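Local coordinates for glycosyl hydrolase (Streptomyces cattleya, PDB 7LR8), which probably hydrolyses the Manβ1-4GlcNAc linkage of N-glycan core fragments, as a family GH5 glycoside hydrolase of a soil actinobacterium, at residues Gly17-Pro22 and Leu266-Ala271; Asn24-His29 and Ala314-Leu319; Arg54-Trp59 and Thr302-His307. The protein carries 1 engineered substitution. One frame throughout, in Å; residues are numbered along the deposited sequence.

Interaction 1. Residues Gly17-Pro22 and Leu266-Ala271; sequences GVNYTP and LQEVGA. With BMA (beta-D-mannopyranose), chain D.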
loop_
_atom_site.group_PDB
_atom_site.type_symbol
_atom_site.label_atom_id
_atom_site.label_comp_id
_atom_site.label_asym_id
_atom_site.label_seq_id
_atom_site.Cartn_x
_atom_site.Cartn_y
_atom_site.Cartn_z
ATOM N N GLY B 17 12.290 -25.085 12.816
ATOM C CA GLY B 17 11.015 -24.539 12.415
ATOM C C GLY B 17 11.058 -24.029 10.997
ATOM O O GLY B 17 12.041 -24.226 10.279
ATOM N N VAL B 18 9.955 -23.404 10.584
ATOM C CA VAL B 18 9.849 -22.862 9.232
ATOM C C VAL B 18 9.233 -21.477 9.283
ATOM O O VAL B 18 8.451 -21.147 10.180
ATOM C CB VAL B 18 9.023 -23.756 8.281
ATOM C CG1 VAL B 18 9.731 -25.068 8.038
ATOM C CG2 VAL B 18 7.628 -23.996 8.834
ATOM N N ASN B 19 9.612 -20.656 8.307
ATOM C CA ASN B 19 8.878 -19.437 7.997
ATOM C C ASN B 19 7.626 -19.815 7.222
ATOM O O ASN B 19 7.727 -20.420 6.151
ATOM C CB ASN B 19 9.763 -18.490 7.191
ATOM C CG ASN B 19 10.926 -17.984 8.001
ATOM O OD1 ASN B 19 10.782 -17.035 8.757
ATOM N ND2 ASN B 19 12.078 -18.641 7.884
ATOM N N TYR B 20 6.454 -19.449 7.748
ATOM C CA TYR B 20 5.184 -19.950 7.229
ATOM C C TYR B 20 4.701 -19.065 6.082
ATOM O O TYR B 20 4.345 -17.898 6.295
ATOM C CB TYR B 20 4.144 -20.033 8.346
ATOM C CG TYR B 20 2.756 -20.386 7.858
ATOM C CD1 TYR B 20 2.567 -21.366 6.870
ATOM C CD2 TYR B 20 1.634 -19.745 8.378
ATOM C CE1 TYR B 20 1.296 -21.673 6.407
ATOM C CE2 TYR B 20 0.359 -20.047 7.926
ATOM C CZ TYR B 20 0.198 -21.012 6.940
ATOM O OH TYR B 20 -1.073 -21.312 6.495
ATOM N N THR B 21 4.707 -19.624 4.860
ATOM C CA THR B 21 4.116 -18.985 3.686
ATOM C C THR B 21 2.796 -19.677 3.359
ATOM O O THR B 21 2.799 -20.798 2.828
ATOM C CB THR B 21 5.065 -19.054 2.483
ATOM O OG1 THR B 21 5.674 -20.349 2.417
ATOM C CG2 THR B 21 6.168 -18.000 2.576
ATOM N N PRO B 22 1.646 -19.070 3.646
ATOM C CA PRO B 22 0.366 -19.759 3.401
ATOM C C PRO B 22 0.209 -20.190 1.951
ATOM O O PRO B 22 0.422 -19.409 1.020
ATOM C CB PRO B 22 -0.677 -18.705 3.790
ATOM C CG PRO B 22 0.032 -17.867 4.822
ATOM C CD PRO B 22 1.452 -17.776 4.327
ATOM N N LEU B 266 19.312 -18.637 13.692
ATOM C CA LEU B 266 19.297 -18.648 12.229
ATOM C C LEU B 266 17.838 -18.642 11.801
ATOM O O LEU B 266 17.212 -19.684 11.600
ATOM C CB LEU B 266 20.048 -19.862 11.689
ATOM C CG LEU B 266 20.058 -19.962 10.174
ATOM C CD1 LEU B 266 20.813 -18.790 9.552
ATOM C CD2 LEU B 266 20.704 -21.302 9.773
ATOM N N GLN B 267 17.270 -17.439 11.707
ATOM C CA GLN B 267 15.840 -17.258 11.553
ATOM C C GLN B 267 15.377 -17.338 10.109
ATOM O O GLN B 267 14.172 -17.490 9.870
ATOM C CB GLN B 267 15.436 -15.906 12.161
ATOM C CG GLN B 267 13.973 -15.767 12.458
ATOM C CD GLN B 267 13.633 -14.364 12.902
ATOM O OE1 GLN B 267 14.048 -13.394 12.263
ATOM N NE2 GLN B 267 12.890 -14.243 13.997
ATOM N N GLU B 268 16.301 -17.242 9.155
ATOM C CA GLU B 268 16.028 -17.566 7.759
ATOM C C GLU B 268 17.230 -18.265 7.164
ATOM O O GLU B 268 18.367 -17.826 7.349
ATOM C CB GLU B 268 15.740 -16.336 6.894
ATOM C CG GLU B 268 14.458 -15.639 7.247
ATOM C CD GLU B 268 14.267 -14.360 6.454
ATOM O OE1 GLU B 268 15.031 -14.143 5.481
ATOM O OE2 GLU B 268 13.362 -13.588 6.813
ATOM N N VAL B 269 16.961 -19.341 6.433
ATOM C CA VAL B 269 17.953 -19.983 5.577
ATOM C C VAL B 269 17.155 -20.700 4.501
ATOM O O VAL B 269 16.142 -21.343 4.801
ATOM C CB VAL B 269 18.877 -20.947 6.349
ATOM C CG1 VAL B 269 18.069 -21.962 7.182
ATOM C CG2 VAL B 269 19.820 -21.676 5.357
ATOM N N GLY B 270 17.567 -20.566 3.243
ATOM C CA GLY B 270 16.835 -21.191 2.161
ATOM C C GLY B 270 17.749 -21.525 1.005
ATOM O O GLY B 270 18.937 -21.191 1.003
ATOM N N ALA B 271 17.155 -22.149 -0.017
ATOM C CA ALA B 271 17.881 -22.717 -1.155
ATOM C C ALA B 271 17.388 -22.057 -2.437
ATOM O O ALA B 271 16.536 -22.622 -3.144
ATOM C CB ALA B 271 17.694 -24.232 -1.208
HETATM C C1 BMA D . 14.396 -12.479 2.723
HETATM C C2 BMA D . 12.972 -12.763 3.301
HETATM C C3 BMA D . 11.951 -12.572 2.197
HETATM C C4 BMA D . 12.425 -13.310 0.871
HETATM C C5 BMA D . 13.672 -14.200 1.132
HETATM C C6 BMA D . 14.226 -14.844 -0.119
HETATM O O2 BMA D . 12.659 -11.898 4.381
HETATM O O3 BMA D . 11.667 -11.164 1.999
HETATM O O4 BMA D . 11.367 -14.107 0.415
HETATM O O5 BMA D . 14.743 -13.392 1.656
HETATM O O6 BMA D . 14.625 -13.777 -1.013
#

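Interaction 2. Residues Asn24-His29 and Ala314-Leu319; sequences NGWFHH and ADFPEL. With AE3 (2-(2-ethoxyethoxy)ethanol), chain E; SO4 (sulfate ion), chain J.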
loop_
_atom_site.group_PDB
_atom_site.type_symbol
_atom_site.label_atom_id
_atom_site.label_comp_id
_atom_site.label_asym_id
_atom_site.label_seq_id
_atom_site.Cartn_x
_atom_site.Cartn_y
_atom_site.Cartn_z
ATOM N N ASN B 24 -2.460 -21.099 0.223
ATOM C CA ASN B 24 -3.611 -20.499 -0.450
ATOM C C ASN B 24 -3.633 -19.006 -0.144
ATOM O O ASN B 24 -4.022 -18.591 0.952
ATOM C CB ASN B 24 -4.898 -21.178 -0.002
ATOM C CG ASN B 24 -6.036 -20.964 -0.973
ATOM O OD1 ASN B 24 -6.039 -20.005 -1.749
ATOM N ND2 ASN B 24 -7.004 -21.874 -0.954
ATOM N N GLY B 25 -3.236 -18.188 -1.120
ATOM C CA GLY B 25 -3.271 -16.747 -0.951
ATOM C C GLY B 25 -1.964 -16.101 -0.545
ATOM O O GLY B 25 -1.881 -14.862 -0.565
ATOM N N TRP B 26 -0.955 -16.883 -0.163
ATOM C CA TRP B 26 0.316 -16.309 0.306
ATOM C C TRP B 26 -0.015 -15.387 1.485
ATOM O O TRP B 26 -1.002 -15.601 2.201
ATOM C CB TRP B 26 1.040 -15.639 -0.868
ATOM C CG TRP B 26 2.473 -15.219 -0.614
ATOM C CD1 TRP B 26 3.541 -16.040 -0.372
ATOM C CD2 TRP B 26 2.996 -13.882 -0.645
ATOM N NE1 TRP B 26 4.687 -15.302 -0.220
ATOM C CE2 TRP B 26 4.381 -13.970 -0.377
ATOM C CE3 TRP B 26 2.421 -12.617 -0.840
ATOM C CZ2 TRP B 26 5.204 -12.847 -0.317
ATOM C CZ3 TRP B 26 3.241 -11.490 -0.777
ATOM C CH2 TRP B 26 4.618 -11.615 -0.514
ATOM N N PHE B 27 0.783 -14.352 1.718
ATOM C CA PHE B 27 0.471 -13.471 2.840
ATOM C C PHE B 27 -0.778 -12.636 2.616
ATOM O O PHE B 27 -1.257 -12.008 3.572
ATOM C CB PHE B 27 1.666 -12.580 3.131
ATOM C CG PHE B 27 2.895 -13.355 3.485
ATOM C CD1 PHE B 27 2.899 -14.204 4.586
ATOM C CD2 PHE B 27 4.035 -13.247 2.718
ATOM C CE1 PHE B 27 4.032 -14.936 4.907
ATOM C CE2 PHE B 27 5.176 -13.971 3.037
ATOM C CZ PHE B 27 5.167 -14.814 4.143
ATOM N N HIS B 28 -1.324 -12.627 1.400
ATOM C CA HIS B 28 -2.628 -12.018 1.193
ATOM C C HIS B 28 -3.756 -12.844 1.798
ATOM O O HIS B 28 -4.921 -12.437 1.693
ATOM C CB HIS B 28 -2.887 -11.796 -0.298
ATOM C CG HIS B 28 -1.764 -11.109 -1.019
ATOM N ND1 HIS B 28 -1.323 -9.846 -0.684
ATOM C CD2 HIS B 28 -1.008 -11.504 -2.075
ATOM C CE1 HIS B 28 -0.336 -9.498 -1.490
ATOM N NE2 HIS B 28 -0.125 -10.485 -2.345
ATOM N N HIS B 29 -3.453 -13.978 2.445
ATOM C CA HIS B 29 -4.523 -14.777 3.028
ATOM C C HIS B 29 -5.251 -14.039 4.154
ATOM O O HIS B 29 -6.384 -14.404 4.482
ATOM C CB HIS B 29 -3.983 -16.121 3.529
ATOM C CG HIS B 29 -3.275 -16.048 4.844
ATOM N ND1 HIS B 29 -3.543 -16.925 5.872
ATOM C CD2 HIS B 29 -2.300 -15.224 5.296
ATOM C CE1 HIS B 29 -2.776 -16.633 6.907
ATOM N NE2 HIS B 29 -2.009 -15.608 6.584
ATOM N N ALA B 314 1.816 -12.868 -9.736
ATOM C CA ALA B 314 2.794 -12.333 -10.668
ATOM C C ALA B 314 3.869 -11.518 -9.953
ATOM O O ALA B 314 3.707 -11.092 -8.807
ATOM C CB ALA B 314 2.105 -11.461 -11.721
ATOM N N ASP B 315 4.975 -11.313 -10.662
ATOM C CA ASP B 315 6.001 -10.297 -10.441
ATOM C C ASP B 315 6.997 -10.637 -9.340
ATOM O O ASP B 315 7.902 -9.818 -9.100
ATOM C CB ASP B 315 5.399 -8.913 -10.141
ATOM C CG ASP B 315 4.652 -8.334 -11.325
ATOM O OD1 ASP B 315 5.184 -8.363 -12.450
ATOM O OD2 ASP B 315 3.518 -7.852 -11.118
ATOM N N PHE B 316 6.896 -11.793 -8.682
ATOM C CA PHE B 316 7.964 -12.213 -7.795
ATOM C C PHE B 316 9.227 -12.463 -8.609
ATOM O O PHE B 316 9.157 -13.051 -9.696
ATOM C CB PHE B 316 7.619 -13.510 -7.050
ATOM C CG PHE B 316 6.577 -13.362 -5.974
ATOM C CD1 PHE B 316 5.232 -13.282 -6.307
ATOM C CD2 PHE B 316 6.934 -13.372 -4.622
ATOM C CE1 PHE B 316 4.259 -13.167 -5.328
ATOM C CE2 PHE B 316 5.963 -13.252 -3.632
ATOM C CZ PHE B 316 4.623 -13.154 -3.984
ATOM N N PRO B 317 10.393 -12.061 -8.108
ATOM C CA PRO B 317 11.638 -12.669 -8.600
ATOM C C PRO B 317 11.469 -14.181 -8.668
ATOM O O PRO B 317 10.928 -14.805 -7.743
ATOM C CB PRO B 317 12.678 -12.264 -7.552
ATOM C CG PRO B 317 12.097 -10.973 -6.938
ATOM C CD PRO B 317 10.611 -11.160 -6.962
ATOM N N GLU B 318 11.941 -14.749 -9.786
ATOM C CA GLU B 318 11.774 -16.167 -10.077
ATOM C C GLU B 318 12.120 -17.051 -8.885
ATOM O O GLU B 318 11.391 -17.999 -8.569
ATOM C CB GLU B 318 12.642 -16.530 -11.285
ATOM C CG GLU B 318 12.889 -18.006 -11.442
ATOM C CD GLU B 318 11.611 -18.796 -11.485
ATOM O OE1 GLU B 318 10.603 -18.260 -11.990
ATOM O OE2 GLU B 318 11.624 -19.958 -11.023
ATOM N N LEU B 319 13.209 -16.732 -8.188
ATOM C CA LEU B 319 13.687 -17.571 -7.091
ATOM C C LEU B 319 12.643 -17.769 -5.989
ATOM O O LEU B 319 12.624 -18.821 -5.346
ATOM C CB LEU B 319 14.975 -16.985 -6.501
ATOM C CG LEU B 319 14.969 -15.674 -5.702
ATOM C CD1 LEU B 319 14.685 -15.907 -4.214
ATOM C CD2 LEU B 319 16.305 -14.966 -5.877
HETATM C C1 AE3 E . 15.506 -9.667 -6.772
HETATM C C2 AE3 E . 15.431 -8.144 -6.678
HETATM O O2 AE3 E . 14.111 -7.737 -6.453
HETATM C C3 AE3 E . 13.669 -6.726 -7.314
HETATM C C4 AE3 E . 12.145 -6.729 -7.344
HETATM O O3 AE3 E . 11.707 -6.721 -8.668
HETATM C C5 AE3 E . 11.017 -7.882 -9.023
HETATM C C6 AE3 E . 10.996 -8.038 -10.541
HETATM O O4 AE3 E . 10.561 -9.330 -10.872
HETATM S S SO4 J . -7.069 -25.572 0.538
HETATM O O1 SO4 J . -8.340 -24.866 0.396
HETATM O O2 SO4 J . -7.054 -26.280 1.814
HETATM O O3 SO4 J . -6.917 -26.530 -0.555
HETATM O O4 SO4 J . -5.971 -24.609 0.493
#

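Interaction 3. Residues Arg54-Trp59 and Thr302-His307; sequences RVFPLW and TWWCSH. With BMA (beta-D-mannopyranose), chain D.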
loop_
_atom_site.group_PDB
_atom_site.type_symbol
_atom_site.label_atom_id
_atom_site.label_comp_id
_atom_site.label_asym_id
_atom_site.label_seq_id
_atom_site.Cartn_x
_atom_site.Cartn_y
_atom_site.Cartn_z
ATOM N N ARG B 54 7.511 -19.169 12.160
ATOM C CA ARG B 54 7.603 -17.715 12.148
ATOM C C ARG B 54 6.532 -17.218 11.193
ATOM O O ARG B 54 6.456 -17.705 10.061
ATOM C CB ARG B 54 9.001 -17.276 11.697
ATOM C CG ARG B 54 9.152 -15.805 11.305
ATOM C CD ARG B 54 10.617 -15.386 11.489
ATOM N NE ARG B 54 10.888 -14.013 11.058
ATOM C CZ ARG B 54 11.540 -13.671 9.943
ATOM N NH1 ARG B 54 12.020 -14.601 9.116
ATOM N NH2 ARG B 54 11.750 -12.392 9.672
ATOM N N VAL B 55 5.663 -16.307 11.665
ATOM C CA VAL B 55 4.470 -15.929 10.915
ATOM C C VAL B 55 4.407 -14.414 10.704
ATOM O O VAL B 55 4.962 -13.621 11.470
ATOM C CB VAL B 55 3.172 -16.428 11.586
ATOM C CG1 VAL B 55 3.256 -17.931 11.853
ATOM C CG2 VAL B 55 2.898 -15.681 12.868
ATOM N N PHE B 56 3.684 -14.023 9.660
ATOM C CA PHE B 56 3.766 -12.666 9.120
ATOM C C PHE B 56 2.415 -12.000 8.909
ATOM O O PHE B 56 1.758 -12.229 7.875
ATOM C CB PHE B 56 4.537 -12.681 7.807
ATOM C CG PHE B 56 5.917 -13.237 7.937
ATOM C CD1 PHE B 56 6.962 -12.427 8.368
ATOM C CD2 PHE B 56 6.176 -14.565 7.620
ATOM C CE1 PHE B 56 8.242 -12.939 8.482
ATOM C CE2 PHE B 56 7.462 -15.077 7.750
ATOM C CZ PHE B 56 8.490 -14.248 8.184
ATOM N N PRO B 57 2.006 -11.126 9.828
ATOM C CA PRO B 57 0.963 -10.144 9.511
ATOM C C PRO B 57 1.401 -9.273 8.347
ATOM O O PRO B 57 2.595 -9.068 8.115
ATOM C CB PRO B 57 0.851 -9.306 10.793
ATOM C CG PRO B 57 1.465 -10.108 11.872
ATOM C CD PRO B 57 2.452 -11.070 11.229
ATOM N N LEU B 58 0.419 -8.748 7.616
ATOM C CA LEU B 58 0.648 -7.664 6.663
ATOM C C LEU B 58 0.251 -6.371 7.370
ATOM O O LEU B 58 -0.926 -6.163 7.678
ATOM C CB LEU B 58 -0.157 -7.856 5.385
ATOM C CG LEU B 58 0.366 -8.902 4.400
ATOM C CD1 LEU B 58 -0.459 -8.887 3.121
ATOM C CD2 LEU B 58 1.837 -8.669 4.091
ATOM N N TRP B 59 1.244 -5.522 7.651
ATOM C CA TRP B 59 1.020 -4.318 8.455
ATOM C C TRP B 59 -0.105 -3.433 7.927
ATOM O O TRP B 59 -1.003 -3.091 8.717
ATOM C CB TRP B 59 2.356 -3.572 8.573
ATOM C CG TRP B 59 2.319 -2.299 9.405
ATOM C CD1 TRP B 59 1.482 -2.014 10.464
ATOM C CD2 TRP B 59 3.187 -1.166 9.266
ATOM N NE1 TRP B 59 1.771 -0.759 10.964
ATOM C CE2 TRP B 59 2.800 -0.214 10.239
ATOM C CE3 TRP B 59 4.230 -0.846 8.389
ATOM C CZ2 TRP B 59 3.444 1.013 10.378
ATOM C CZ3 TRP B 59 4.873 0.372 8.533
ATOM C CH2 TRP B 59 4.468 1.294 9.512
ATOM N N THR B 302 15.432 -21.967 11.187
ATOM C CA THR B 302 14.090 -21.719 10.681
ATOM C C THR B 302 14.182 -21.577 9.168
ATOM O O THR B 302 14.702 -20.578 8.663
ATOM C CB THR B 302 13.475 -20.485 11.347
ATOM O OG1 THR B 302 13.636 -20.593 12.777
ATOM C CG2 THR B 302 11.995 -20.382 11.024
ATOM N N TRP B 303 13.731 -22.605 8.447
ATOM C CA TRP B 303 13.879 -22.651 7.004
ATOM C C TRP B 303 12.896 -21.706 6.326
ATOM O O TRP B 303 11.739 -21.591 6.737
ATOM C CB TRP B 303 13.668 -24.083 6.483
ATOM C CG TRP B 303 14.260 -24.243 5.133
ATOM C CD1 TRP B 303 13.645 -24.036 3.930
ATOM C CD2 TRP B 303 15.617 -24.591 4.836
ATOM N NE1 TRP B 303 14.537 -24.256 2.901
ATOM C CE2 TRP B 303 15.755 -24.587 3.437
ATOM C CE3 TRP B 303 16.733 -24.905 5.624
ATOM C CZ2 TRP B 303 16.958 -24.885 2.811
ATOM C CZ3 TRP B 303 17.928 -25.195 4.993
ATOM C CH2 TRP B 303 18.029 -25.183 3.612
ATOM N N TRP B 304 13.377 -21.001 5.298
ATOM C CA TRP B 304 12.515 -20.225 4.407
ATOM C C TRP B 304 12.363 -21.028 3.128
ATOM O O TRP B 304 13.317 -21.129 2.355
ATOM C CB TRP B 304 13.106 -18.857 4.074
ATOM C CG TRP B 304 12.113 -18.035 3.302
ATOM C CD1 TRP B 304 11.750 -18.189 1.993
ATOM C CD2 TRP B 304 11.311 -16.959 3.816
ATOM N NE1 TRP B 304 10.774 -17.277 1.661
ATOM C CE2 TRP B 304 10.494 -16.506 2.762
ATOM C CE3 TRP B 304 11.219 -16.326 5.061
ATOM C CZ2 TRP B 304 9.586 -15.469 2.926
ATOM C CZ3 TRP B 304 10.321 -15.295 5.214
ATOM C CH2 TRP B 304 9.521 -14.871 4.158
ATOM N N CYS B 305 11.167 -21.560 2.867
ATOM C CA CYS B 305 9.951 -21.322 3.630
ATOM C C CYS B 305 9.143 -22.618 3.647
ATOM O O CYS B 305 9.584 -23.638 3.103
ATOM C CB CYS B 305 9.139 -20.188 3.008
ATOM S SG CYS B 305 8.911 -20.375 1.214
ATOM N N SER B 306 7.962 -22.582 4.261
ATOM C CA SER B 306 7.181 -23.810 4.393
ATOM C C SER B 306 6.653 -24.270 3.036
ATOM O O SER B 306 6.802 -25.447 2.665
ATOM C CB SER B 306 6.042 -23.596 5.393
ATOM O OG SER B 306 5.104 -22.640 4.930
ATOM N N HIS B 307 6.067 -23.347 2.264
ATOM C CA HIS B 307 5.337 -23.694 1.054
ATOM C C HIS B 307 5.768 -22.832 -0.120
ATOM O O HIS B 307 6.016 -21.630 0.027
ATOM C CB HIS B 307 3.832 -23.555 1.272
ATOM C CG HIS B 307 3.273 -24.558 2.233
ATOM N ND1 HIS B 307 3.284 -24.369 3.599
ATOM C CD2 HIS B 307 2.719 -25.777 2.025
ATOM C CE1 HIS B 307 2.743 -25.420 4.190
ATOM N NE2 HIS B 307 2.400 -26.292 3.258
HETATM C C1 BMA D . 14.396 -12.479 2.723
HETATM C C2 BMA D . 12.972 -12.763 3.301
HETATM C C3 BMA D . 11.951 -12.572 2.197
HETATM C C4 BMA D . 12.425 -13.310 0.871
HETATM C C5 BMA D . 13.672 -14.200 1.132
HETATM C C6 BMA D . 14.226 -14.844 -0.119
HETATM O O2 BMA D . 12.659 -11.898 4.381
HETATM O O3 BMA D . 11.667 -11.164 1.999
HETATM O O4 BMA D . 11.367 -14.107 0.415
HETATM O O5 BMA D . 14.743 -13.392 1.656
HETATM O O6 BMA D . 14.625 -13.777 -1.013
#

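Interaction 1. Residues Gly17-Pro22 and Leu266-Ala271
N19 and E268 approach each other at about a right angle, with the amide plane of one perpendicular to the carboxylate plane of the other. They meet where N19 ND2 packs against E268 CG at 3.9 Å. The single hydrogen bond of the contact goes to the backbone just before E268: N19 ND2 donates to Q267 O over 3.1 Å, nearly straight at 165°. The acceptor lies only 4° out of the amide plane of N19. With CG anti to the carbonyl carbon (chi1 -66°), the N19 amide points across to the 266-271 backbone. ND2 also donates to W303 O, while OD1 accepts from R54 NH1, and bonds at both ends would hold the amide's rotation; the same R54 nitrogen forms a salt bridge with E268 OE2. N19 is thus a second-shell residue behind a carboxylate that faces the sugar. The E268 chain runs extended beyond CG and places OE2 3.0 Å from mannose O2 and OE1 3.3 Å from mannose C1; W226 NE1 is bonded to OE1. The position of E268, at the end of its strand with OE1 near C1, is consistent with the role of nucleophile that a glutamate plays here in GH5 enzymes. An alanine here removes both ends of the amide, and would probably leave Q267 O and W303 O without this donor and R54 NH1 with one acceptor fewer. The CA atoms of N19 and E268 are 7.4 Å apart because strand 298-304 runs between strands 15-19 and 264-269, while strand 221-225 flanks the far side of 264-269 and helix 281-293 packs on L266 and V269.

Interaction 2. Residues Asn24-His29 and Ala314-Leu319
W26 sends its CG anti to the backbone N (chi1 -169°), whereas F316 holds its CG anti to the carbonyl carbon (chi1 -72°), and with these torsions the two rings arrive from opposite directions. They form a T-shaped pair in which the edge of F316 points into the face of the W26 six-membered ring. The planes stand at 88° and the centroids are 4.8 Å apart. F316 CZ sits over the middle of the indole, and the tightest approach is 3.4 Å, between F316 CE2 and W26 CZ2. F27 CD2 lies 3.2 Å above the opposite face of the same indole, so W26 is clamped between two phenylalanine side chains. W26 also opens a 3-10 turn, its O accepting from H29 N at 2.9 Å. F316 itself also meets F103 edge-to-face. Segment 314-319 also carries ligand and subunit contacts: the hydroxyl O4 of the bound 2-(2-ethoxyethoxy)ethanol donates to D315 O at 3.2 Å, P317 CG touches its C1 at 3.7 Å, and the D315 carboxylate makes salt bridges to R66 and R116 of the second subunit. At the other end N24 ND2 reaches a sulfate, probably from the crystallisation liquor, that R330 also binds. The contact joins the loop between strand 15-19 and helix 35-46 to the loop between strand 298-304 and helix 334-349. W26 packs on L100 of strand 99-100, and its side chain is about 6 Å from the mannose; L319 touches that sugar, which places the aromatic pair beside the glycan pocket.

Interaction 3. Residues Arg54-Trp59 and Thr302-His307
R54 and T302 lie on parallel strands with their CA atoms 7.8 Å apart, a spacing explained by strand 15-19 running between them; R54 CB meets T302 CG2 loosely at 4.4 Å. Further along, F56 CZ touches W304 CZ3 at 3.6 Å, and the two rings meet obliquely, with planes at 56°. F56 also aims its edge at R54: its CZ stands 3.5 Å above the centre of the guanidinium plane. R54 NH1, by contrast, comes to the edge of the indole, 4.3 Å from W304 CZ3, while R54 NE is bridged to D94 and R54 NH2 bonds to N152 OD1. Strands 52-55 and 298-304 belong to the (beta/alpha)8 barrel of GH5 enzymes, in which a tryptophan followed by a non-proline cis peptide at the end of the eighth strand is a recurring feature; here that peptide joins W304 to C305. W304 holds its CG anti to the backbone N (chi1 -173°), reaching inward so that one indole face looks onto the mannose. Mannose C3 lies 3.8 Å above that face, toward its rim, and mannose O4 is 3.4 Å from W304 CZ2. C305 CB covers the other face.

From the N terminus, the chain first lays down 17-22, then 24-29 and 54-59, and all three wait more than 200 residues for their partners. Interaction 1 closes first, when 266-271 arrives on the seventh strand of the parallel sheet; 302-307 on the eighth then closes interaction 3, and 314-319 in the following loop closes interaction 2. Interaction 3 is therefore nested inside the loop of interaction 2, while interaction 1 crosses both. Interactions 1 and 3 have centres about 6 Å apart and both reach the mannose from the barrel strands. Interaction 2 ties the loops beyond strands 15-19 and 298-304, with F27 packing against T21 and F56.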